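Local coordinates for protein diaminopimelate decarboxylase (Psychromonas ingrahamii, PDB 4XG1) that probably catalyses the pyridoxal-phosphate-dependent decarboxylation of meso-diaminopimelate to L-lysine, the last step of lysine biosynthesis by the diaminopimelate pathway, at residues Arg40-Phe45 and Asn70-Met75; Asp46-Lys51 and Glu252-Met257. All coordinates share one frame; numbering follows the deposited sequence.

Contact 1. Residues Arg40-Phe45 and Asn70-Met75; sequences RHWQAF and NLMARM
The indole of Trp42 overlaps the thioether end of Met75, whose methyl CE rests 3.3 Å above the ring plane, displaced toward the rim. Met75 CE is also 3.6 Å from Trp42 CB, which places the methyl at the root of the side chain, while Met75 CB lies over the same ring system farther out. A bend at the last torsion of Met75 (chi3 -57°) folds the methyl back in this way. Its sulfur then stands obliquely to the benzo ring of Trp42, with Met75 SD 4.9 Å from the centroid of that six-membered ring and 43° off the normal. Trp42 extends between the two helices because its CG is anti to the backbone N (chi1 -175°). At the pyrrole end of the indole Met72 makes the second Met-aromatic contact: Met72 SD comes within 3.7 Å of Trp42 CD1, at a slant to the ring. The far corner of the ring reaches backbone, with Trp42 CH2 3.6 Å from Met75 O. Ile279 of helix 277-280 and Ser77 touch both Trp42 and Met72. Met72 on helix 66-74 and Met75 just past its end thus join it to helix 35-49, the helices after and before barrel strand 54-59. No hydrogen bond crosses between the segments; the contact probably rests on dispersion and sulfur-aromatic attraction, with two polarisable sulfurs set against one indole.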
# COMPACT_ATOMS: atom_id res chain seq x y z
N ARG B 40 0.21 21.44 18.51
CA ARG B 40 -0.14 21.13 19.87
C ARG B 40 0.43 19.79 20.26
O ARG B 40 1.02 19.66 21.34
CB ARG B 40 -1.63 21.12 20.05
CG ARG B 40 -2.07 21.10 21.48
CD ARG B 40 -3.58 21.17 21.51
NE ARG B 40 -4.17 19.85 21.33
CZ ARG B 40 -5.45 19.60 21.04
NH1 ARG B 40 -6.33 20.60 20.86
NH2 ARG B 40 -5.86 18.33 20.94
N HIS B 41 0.27 18.79 19.39
CA HIS B 41 0.69 17.43 19.72
C HIS B 41 2.20 17.29 19.81
O HIS B 41 2.69 16.57 20.66
CB HIS B 41 0.10 16.40 18.75
CG HIS B 41 -1.33 16.07 19.03
ND1 HIS B 41 -2.09 15.34 18.15
CD2 HIS B 41 -2.15 16.38 20.06
CE1 HIS B 41 -3.31 15.19 18.64
NE2 HIS B 41 -3.38 15.83 19.79
N TRP B 42 2.94 18.02 18.98
CA TRP B 42 4.39 17.97 19.06
C TRP B 42 4.85 18.65 20.35
O TRP B 42 5.76 18.19 21.02
CB TRP B 42 5.04 18.67 17.87
CG TRP B 42 6.53 18.54 17.86
CD1 TRP B 42 7.27 17.59 17.24
CD2 TRP B 42 7.47 19.42 18.49
NE1 TRP B 42 8.62 17.82 17.42
CE2 TRP B 42 8.76 18.94 18.20
CE3 TRP B 42 7.34 20.57 19.28
CZ2 TRP B 42 9.89 19.56 18.66
CZ3 TRP B 42 8.46 21.19 19.74
CH2 TRP B 42 9.72 20.70 19.42
N GLN B 43 4.23 19.79 20.67
CA GLN B 43 4.57 20.56 21.88
C GLN B 43 4.24 19.81 23.16
O GLN B 43 5.06 19.79 24.07
CB GLN B 43 3.86 21.92 21.87
CG GLN B 43 4.78 23.01 21.33
CD GLN B 43 4.05 24.05 20.54
OE1 GLN B 43 2.80 24.09 20.52
NE2 GLN B 43 4.81 24.96 19.93
N ALA B 44 3.07 19.18 23.21
CA ALA B 44 2.72 18.31 24.34
C ALA B 44 3.87 17.40 24.68
O ALA B 44 4.21 17.30 25.86
CB ALA B 44 1.49 17.50 24.03
N PHE B 45 4.53 16.83 23.68
CA PHE B 45 5.71 16.02 23.92
C PHE B 45 6.94 16.82 24.36
O PHE B 45 7.68 16.42 25.26
CB PHE B 45 6.13 15.27 22.63
CG PHE B 45 5.51 13.90 22.45
CD1 PHE B 45 6.02 12.84 23.12
CD2 PHE B 45 4.44 13.70 21.59
CE1 PHE B 45 5.47 11.58 22.98
CE2 PHE B 45 3.87 12.46 21.45
CZ PHE B 45 4.40 11.38 22.15
N ASN B 70 7.74 20.54 7.56
CA ASN B 70 8.18 21.90 7.72
C ASN B 70 7.65 22.48 8.99
O ASN B 70 8.36 23.18 9.68
CB ASN B 70 7.74 22.73 6.52
CG ASN B 70 8.14 24.19 6.66
OD1 ASN B 70 7.31 25.02 6.96
ND2 ASN B 70 9.43 24.49 6.47
N LEU B 71 6.42 22.17 9.33
CA LEU B 71 5.89 22.61 10.61
C LEU B 71 6.79 22.16 11.75
O LEU B 71 7.11 22.95 12.64
CB LEU B 71 4.50 22.08 10.85
CG LEU B 71 3.40 22.62 9.96
CD1 LEU B 71 2.06 22.06 10.43
CD2 LEU B 71 3.37 24.14 9.98
N MET B 72 7.20 20.90 11.73
CA MET B 72 8.07 20.41 12.76
C MET B 72 9.40 21.18 12.72
O MET B 72 9.94 21.53 13.77
CB MET B 72 8.42 18.93 12.59
CG MET B 72 7.28 17.98 12.43
SD MET B 72 6.08 17.95 13.75
CE MET B 72 4.91 16.95 12.87
N ALA B 73 9.95 21.34 11.53
CA ALA B 73 11.27 21.95 11.36
C ALA B 73 11.31 23.38 11.96
O ALA B 73 12.28 23.77 12.59
CB ALA B 73 11.67 21.97 9.92
N ARG B 74 10.21 24.11 11.81
CA ARG B 74 10.08 25.44 12.37
C ARG B 74 10.09 25.45 13.88
O ARG B 74 10.65 26.37 14.50
CB ARG B 74 8.80 26.12 11.89
CG ARG B 74 8.91 26.59 10.46
CD ARG B 74 7.61 27.10 9.90
NE ARG B 74 7.10 28.17 10.72
CZ ARG B 74 7.56 29.42 10.66
NH1 ARG B 74 8.54 29.78 9.80
NH2 ARG B 74 7.01 30.33 11.45
N MET B 75 9.46 24.45 14.49
CA MET B 75 9.46 24.36 15.92
C MET B 75 10.76 23.81 16.46
O MET B 75 10.88 23.61 17.67
CB MET B 75 8.29 23.53 16.39
CG MET B 75 6.97 24.16 16.07
SD MET B 75 5.59 23.18 16.69
CE MET B 75 5.91 21.60 15.89

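Contact 2. Residues Asp46-Lys51 and Glu252-Met257; sequences DSAAGK and EPAEYM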
# COMPACT_ATOMS: atom_id res chain seq x y z
N ASP B 46 7.20 17.92 23.66
CA ASP B 46 8.41 18.69 23.88
C ASP B 46 8.41 19.36 25.26
O ASP B 46 9.37 19.24 26.02
CB ASP B 46 8.54 19.74 22.82
CG ASP B 46 9.86 20.46 22.88
OD1 ASP B 46 10.91 19.79 22.75
OD2 ASP B 46 9.81 21.72 23.01
N SER B 47 7.33 20.04 25.57
CA SER B 47 7.20 20.73 26.85
C SER B 47 7.39 19.72 27.97
O SER B 47 8.29 19.88 28.81
CB SER B 47 5.82 21.38 27.00
OG SER B 47 5.70 22.42 26.07
N ALA B 48 6.57 18.66 27.95
CA ALA B 48 6.58 17.67 29.00
C ALA B 48 7.97 17.14 29.30
O ALA B 48 8.24 16.76 30.43
CB ALA B 48 5.64 16.55 28.67
N ALA B 49 8.86 17.15 28.32
CA ALA B 49 10.24 16.76 28.59
C ALA B 49 11.04 17.88 29.26
O ALA B 49 12.05 17.62 29.95
CB ALA B 49 10.91 16.33 27.31
N GLY B 50 10.62 19.14 29.05
CA GLY B 50 11.04 20.27 29.88
C GLY B 50 12.53 20.40 29.99
O GLY B 50 13.22 20.33 28.98
N LYS B 51 13.02 20.52 31.22
CA LYS B 51 14.45 20.79 31.44
C LYS B 51 15.39 19.63 31.15
O LYS B 51 16.57 19.84 30.98
CB LYS B 51 14.69 21.25 32.87
CG LYS B 51 13.97 22.56 33.23
CD LYS B 51 14.83 23.76 32.82
CE LYS B 51 14.41 25.09 33.46
NZ LYS B 51 14.55 25.13 34.95
N GLU B 252 -1.74 10.01 27.54
CA GLU B 252 -1.40 11.14 26.71
C GLU B 252 0.07 11.44 26.82
O GLU B 252 0.71 11.06 27.78
CB GLU B 252 -2.29 12.33 27.04
CG GLU B 252 -3.62 12.21 26.32
CD GLU B 252 -4.72 12.96 27.01
OE1 GLU B 252 -4.40 13.96 27.70
OE2 GLU B 252 -5.90 12.54 26.86
N PRO B 253 0.63 12.10 25.79
CA PRO B 253 2.07 12.34 25.72
C PRO B 253 2.69 12.91 26.99
O PRO B 253 3.76 12.45 27.42
CB PRO B 253 2.21 13.34 24.59
CG PRO B 253 0.98 13.25 23.80
CD PRO B 253 -0.07 12.55 24.58
N ALA B 254 2.04 13.93 27.57
CA ALA B 254 2.49 14.53 28.84
C ALA B 254 2.74 13.47 29.92
O ALA B 254 3.83 13.39 30.45
CB ALA B 254 1.45 15.53 29.33
N GLU B 255 1.73 12.65 30.20
CA GLU B 255 1.82 11.57 31.21
C GLU B 255 2.91 10.54 30.93
O GLU B 255 3.66 10.11 31.83
CB GLU B 255 0.50 10.83 31.27
CG GLU B 255 -0.70 11.74 31.50
CD GLU B 255 -2.03 11.17 31.04
OE1 GLU B 255 -2.07 10.01 30.58
OE2 GLU B 255 -3.05 11.90 31.13
N TYR B 256 2.98 10.13 29.66
CA TYR B 256 4.00 9.21 29.21
C TYR B 256 5.37 9.76 29.45
O TYR B 256 6.27 9.03 29.91
CB TYR B 256 3.78 8.94 27.70
CG TYR B 256 4.99 8.59 26.84
CD1 TYR B 256 5.43 7.29 26.72
CD2 TYR B 256 5.65 9.54 26.08
CE1 TYR B 256 6.50 6.94 25.87
CE2 TYR B 256 6.73 9.20 25.26
CZ TYR B 256 7.14 7.90 25.14
OH TYR B 256 8.20 7.53 24.31
N MET B 257 5.56 11.03 29.12
CA MET B 257 6.87 11.66 29.28
C MET B 257 7.28 11.82 30.77
O MET B 257 8.38 11.43 31.17
CB MET B 257 6.86 13.02 28.63
CG MET B 257 8.21 13.64 28.53
SD MET B 257 9.35 12.88 27.40
CE MET B 257 8.36 13.06 25.89
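Helix-helix packing on the outside of the TIM barrel brings the C-terminal end of helix 35-49 against the first turn of helix 253-262. The small residues let the backbones come close: Ala48 and Ala254 have CA atoms 5.2 Å apart, and Ala48 CB sits 3.7 Å from Ala254 CA. The same methyl touches the next turn as well, with Ala48 CB 3.7 Å from Met257 CB. Met257 then runs alongside the backbone of the first helix, its CG 3.6 Å from Ala49 N. Met257 leaves its helix with chi1 near trans (-170°), and turns at the next two torsions bring Met257 SD round to the second alanine, 3.8 Å from Ala49 CB. The side chains meet through carbon and sulfur only, Met257 CG also lies against the Ala48-Ala49 peptide, and no hydrogen bond links the segments. Gly50 leaves the helical conformation with positive phi (54°), ending the first helix, while Glu252 occupies the N-cap position of the second. There Glu252 N donates to Glu255 OE1 over 3.1 Å, meeting the carboxylate from well above its plane. Beneath the pair, Met257 reaches Phe273 of strand 270-273, whereas Ala49 lies on His54 of strand 54-59; the contact therefore bridges two helices above neighbouring parallel strands of the barrel.

Overall arrangement
Helix 35-49 supplies the first segment of both contacts: its 40-45 part serves contact 1 and its last turn, within 46-51, serves contact 2. From there the chain passes through strand 54-59 to helix 66-74, where contact 1 closes a short loop with 24 residues between its segments. It then travels through most of the parallel barrel before helix 253-262 closes contact 2, with 200 residues between. The segments alternate along the chain, so the two closures cross. Their centres are 13 Å apart: the Phe45 ring packs on Pro253 and Tyr256 (Phe45 CE1 to Tyr256 CE2, 3.5 Å), and Phe45 O meets Met257 CE at 3.5 Å. One helix thereby ties early and late barrel elements together.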